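Local structure of De Novo Protein OR329 (4HXT) at residues 8-12 against 48-52. The protein is a computationally designed armadillo-repeat-like helical protein with no known natural function, apparently made in work on designing self-assembling cyclic homo-oligomers. Numbering follows the deposited sequence.
Sequences VKLLT and VLVKL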
ATOM      1  N   VAL A   8      18.261  28.754  -0.441  1.00 30.03           N
ATOM      2  CA  VAL A   8      18.795  27.598   0.267  1.00 33.64           C
ATOM      3  C   VAL A   8      20.134  27.926   0.915  1.00 35.23           C
ATOM      4  O   VAL A   8      20.495  27.347   1.943  1.00 30.66           O
ATOM      5  CB  VAL A   8      18.972  26.396  -0.691  1.00 31.10           C
ATOM      6  CG1 VAL A   8      19.732  25.276   0.008  1.00 27.19           C
ATOM      7  CG2 VAL A   8      17.601  25.899  -1.162  1.00 26.42           C
ATOM      8  N   LYS A   9      20.871  28.854   0.315  1.00 35.47           N
ATOM      9  CA  LYS A   9      22.162  29.241   0.867  1.00 31.94           C
ATOM     10  C   LYS A   9      21.945  30.091   2.119  1.00 29.76           C
ATOM     11  O   LYS A   9      22.680  29.971   3.099  1.00 25.01           O
ATOM     12  CB  LYS A   9      22.979  30.032  -0.159  1.00 37.37           C
ATOM     13  CG  LYS A   9      24.440  30.184   0.233  1.00 46.49           C
ATOM     14  CD  LYS A   9      25.196  31.107  -0.706  1.00 61.26           C
ATOM     15  CE  LYS A   9      26.691  31.049  -0.429  1.00 66.98           C
ATOM     16  NZ  LYS A   9      26.989  31.206   1.022  1.00 68.56           N
ATOM     17  N   LEU A  10      20.923  30.941   2.080  1.00 24.86           N
ATOM     18  CA  LEU A  10      20.602  31.817   3.201  1.00 21.59           C
ATOM     19  C   LEU A  10      20.119  31.036   4.425  1.00 22.30           C
ATOM     20  O   LEU A  10      20.123  31.547   5.547  1.00 24.37           O
ATOM     21  CB  LEU A  10      19.533  32.832   2.774  1.00 27.82           C
ATOM     22  CG  LEU A  10      19.974  33.810   1.678  1.00 37.19           C
ATOM     23  CD1 LEU A  10      18.793  34.645   1.200  1.00 33.50           C
ATOM     24  CD2 LEU A  10      21.082  34.703   2.225  1.00 40.15           C
ATOM     25  N   LEU A  11      19.697  29.796   4.209  1.00 27.24           N
ATOM     26  CA  LEU A  11      19.228  28.959   5.300  1.00 28.27           C
ATOM     27  C   LEU A  11      20.372  28.704   6.267  1.00 29.76           C
ATOM     28  O   LEU A  11      20.165  28.439   7.448  1.00 30.97           O
ATOM     29  CB  LEU A  11      18.720  27.620   4.768  1.00 23.54           C
ATOM     30  CG  LEU A  11      17.427  27.665   3.959  1.00 25.98           C
ATOM     31  CD1 LEU A  11      17.159  26.295   3.343  1.00 23.91           C
ATOM     32  CD2 LEU A  11      16.273  28.098   4.867  1.00 22.19           C
ATOM     33  N   THR A  12      21.548  28.806   5.723  1.00 32.91           N
ATOM     34  CA  THR A  12      22.791  28.557   6.539  0.50 34.71           C
ATOM     35  C   THR A  12      23.332  29.808   7.163  1.00 36.02           C
ATOM     36  O   THR A  12      24.336  29.726   7.824  1.00 31.78           O
ATOM     37  CB  THR A  12      23.934  27.993   5.646  0.50 35.89           C
ATOM     38  OG1 THR A  12      24.232  28.907   4.580  0.50 38.52           O
ATOM     39  CG2 THR A  12      23.521  26.668   5.078  0.50 36.63           C
ATOM     40  N   VAL A  48      19.147  20.619   3.775  1.00 19.43           N
ATOM     41  CA  VAL A  48      19.427  21.808   4.571  1.00 22.75           C
ATOM     42  C   VAL A  48      18.270  22.118   5.523  1.00 23.52           C
ATOM     43  O   VAL A  48      18.494  22.470   6.676  1.00 21.94           O
ATOM     44  CB  VAL A  48      19.695  23.026   3.660  1.00 22.92           C
ATOM     45  CG1 VAL A  48      19.985  24.262   4.493  1.00 24.41           C
ATOM     46  CG2 VAL A  48      20.861  22.721   2.714  1.00 30.54           C
ATOM     47  N   LEU A  49      17.036  21.984   5.043  1.00 18.74           N
ATOM     48  CA  LEU A  49      15.869  22.251   5.883  1.00 20.59           C
ATOM     49  C   LEU A  49      15.793  21.258   7.032  1.00 19.55           C
ATOM     50  O   LEU A  49      15.388  21.610   8.140  1.00 25.07           O
ATOM     51  CB  LEU A  49      14.584  22.183   5.059  1.00 20.43           C
ATOM     52  CG  LEU A  49      14.346  23.405   4.173  1.00 22.89           C
ATOM     53  CD1 LEU A  49      13.183  23.133   3.241  1.00 22.00           C
ATOM     54  CD2 LEU A  49      14.076  24.633   5.050  1.00 18.43           C
ATOM     55  N   VAL A  50      16.174  20.013   6.758  1.00 20.53           N
ATOM     56  CA  VAL A  50      16.159  18.971   7.775  1.00 20.60           C
ATOM     57  C   VAL A  50      17.188  19.306   8.847  1.00 24.49           C
ATOM     58  O   VAL A  50      16.985  19.019  10.025  1.00 25.68           O
ATOM     59  CB  VAL A  50      16.470  17.584   7.164  1.00 21.18           C
ATOM     60  CG1 VAL A  50      16.773  16.574   8.264  1.00 23.32           C
ATOM     61  CG2 VAL A  50      15.272  17.114   6.344  1.00 24.16           C
ATOM     62  N   LYS A  51      18.292  19.916   8.439  1.00 23.97           N
ATOM     63  CA  LYS A  51      19.312  20.293   9.407  1.00 27.14           C
ATOM     64  C   LYS A  51      18.765  21.437  10.271  1.00 25.09           C
ATOM     65  O   LYS A  51      18.978  21.464  11.479  1.00 27.08           O
ATOM     66  CB  LYS A  51      20.591  20.747   8.706  1.00 32.81           C
ATOM     67  CG  LYS A  51      21.836  20.548   9.555  1.00 51.42           C
ATOM     68  CD  LYS A  51      22.871  21.629   9.302  1.00 67.77           C
ATOM     69  CE  LYS A  51      24.206  21.279   9.941  1.00 73.75           C
ATOM     70  NZ  LYS A  51      24.861  20.135   9.244  1.00 77.23           N
ATOM     71  N   LEU A  52      18.048  22.373   9.649  1.00 25.68           N
ATOM     72  CA  LEU A  52      17.482  23.498  10.391  1.00 24.79           C
ATOM     73  C   LEU A  52      16.465  23.059  11.431  1.00 24.55           C
ATOM     74  O   LEU A  52      16.153  23.811  12.357  1.00 26.19           O
ATOM     75  CB  LEU A  52      16.828  24.512   9.444  1.00 29.75           C
ATOM     76  CG  LEU A  52      17.742  25.404   8.602  1.00 42.02           C
ATOM     77  CD1 LEU A  52      16.946  26.611   8.116  1.00 38.16           C
ATOM     78  CD2 LEU A  52      18.924  25.871   9.425  1.00 43.83           C
TER
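Neighbouring helices of an armadillo-like solenoid stack side by side here, Leu11 of the segment 8-12 packing against Val48, Leu49 and Leu52 of helix 45-52. No hydrogen bond crosses between the two segments; the join is made by aliphatic groups. Leu11 does most of the work from its side: CG lies anti to the carbonyl carbon (chi1 -69°), which carries both methyls to helix 45-52, where CD1 meets Val48 and Leu49 and CD2 meets Leu52. Val48 comes at it obliquely, its CG1 3.6 Å from Leu11 CB and 3.7 Å from Leu11 CD1, so one methyl rests along the root and one branch of the leucine. Leu49 meets the end of the same side chain, with its CD2 3.9 Å from Leu11 CD1. Leu52 lies across Leu11 at about a right angle and touches the other branch, CD1 to Leu11 CD2 at 3.6 Å, while its CD2 sits 3.5 Å from Leu11 O. That carbonyl oxygen, beside the leucine methyls, accepts a hydrogen bond from Gln19 NE2 of helix 16-30. With an alanine at Leu11 both methyls are gone, which would probably open a gap beside Leu49 and Leu52 and leave Val48 CG1 resting on CB alone. One turn earlier, Val8 CG1 extends the seam to the other methyl of Val48, CG2, at 3.9 Å. Helix 16-30 meets Leu11 through Ala22 and Leu26, while helix 58-71 takes Leu49 on Ala67, Leu68 and Ile71 and Leu52 on Ala64, so each of the two stacked helices packs on a longer helix that follows it in the chain.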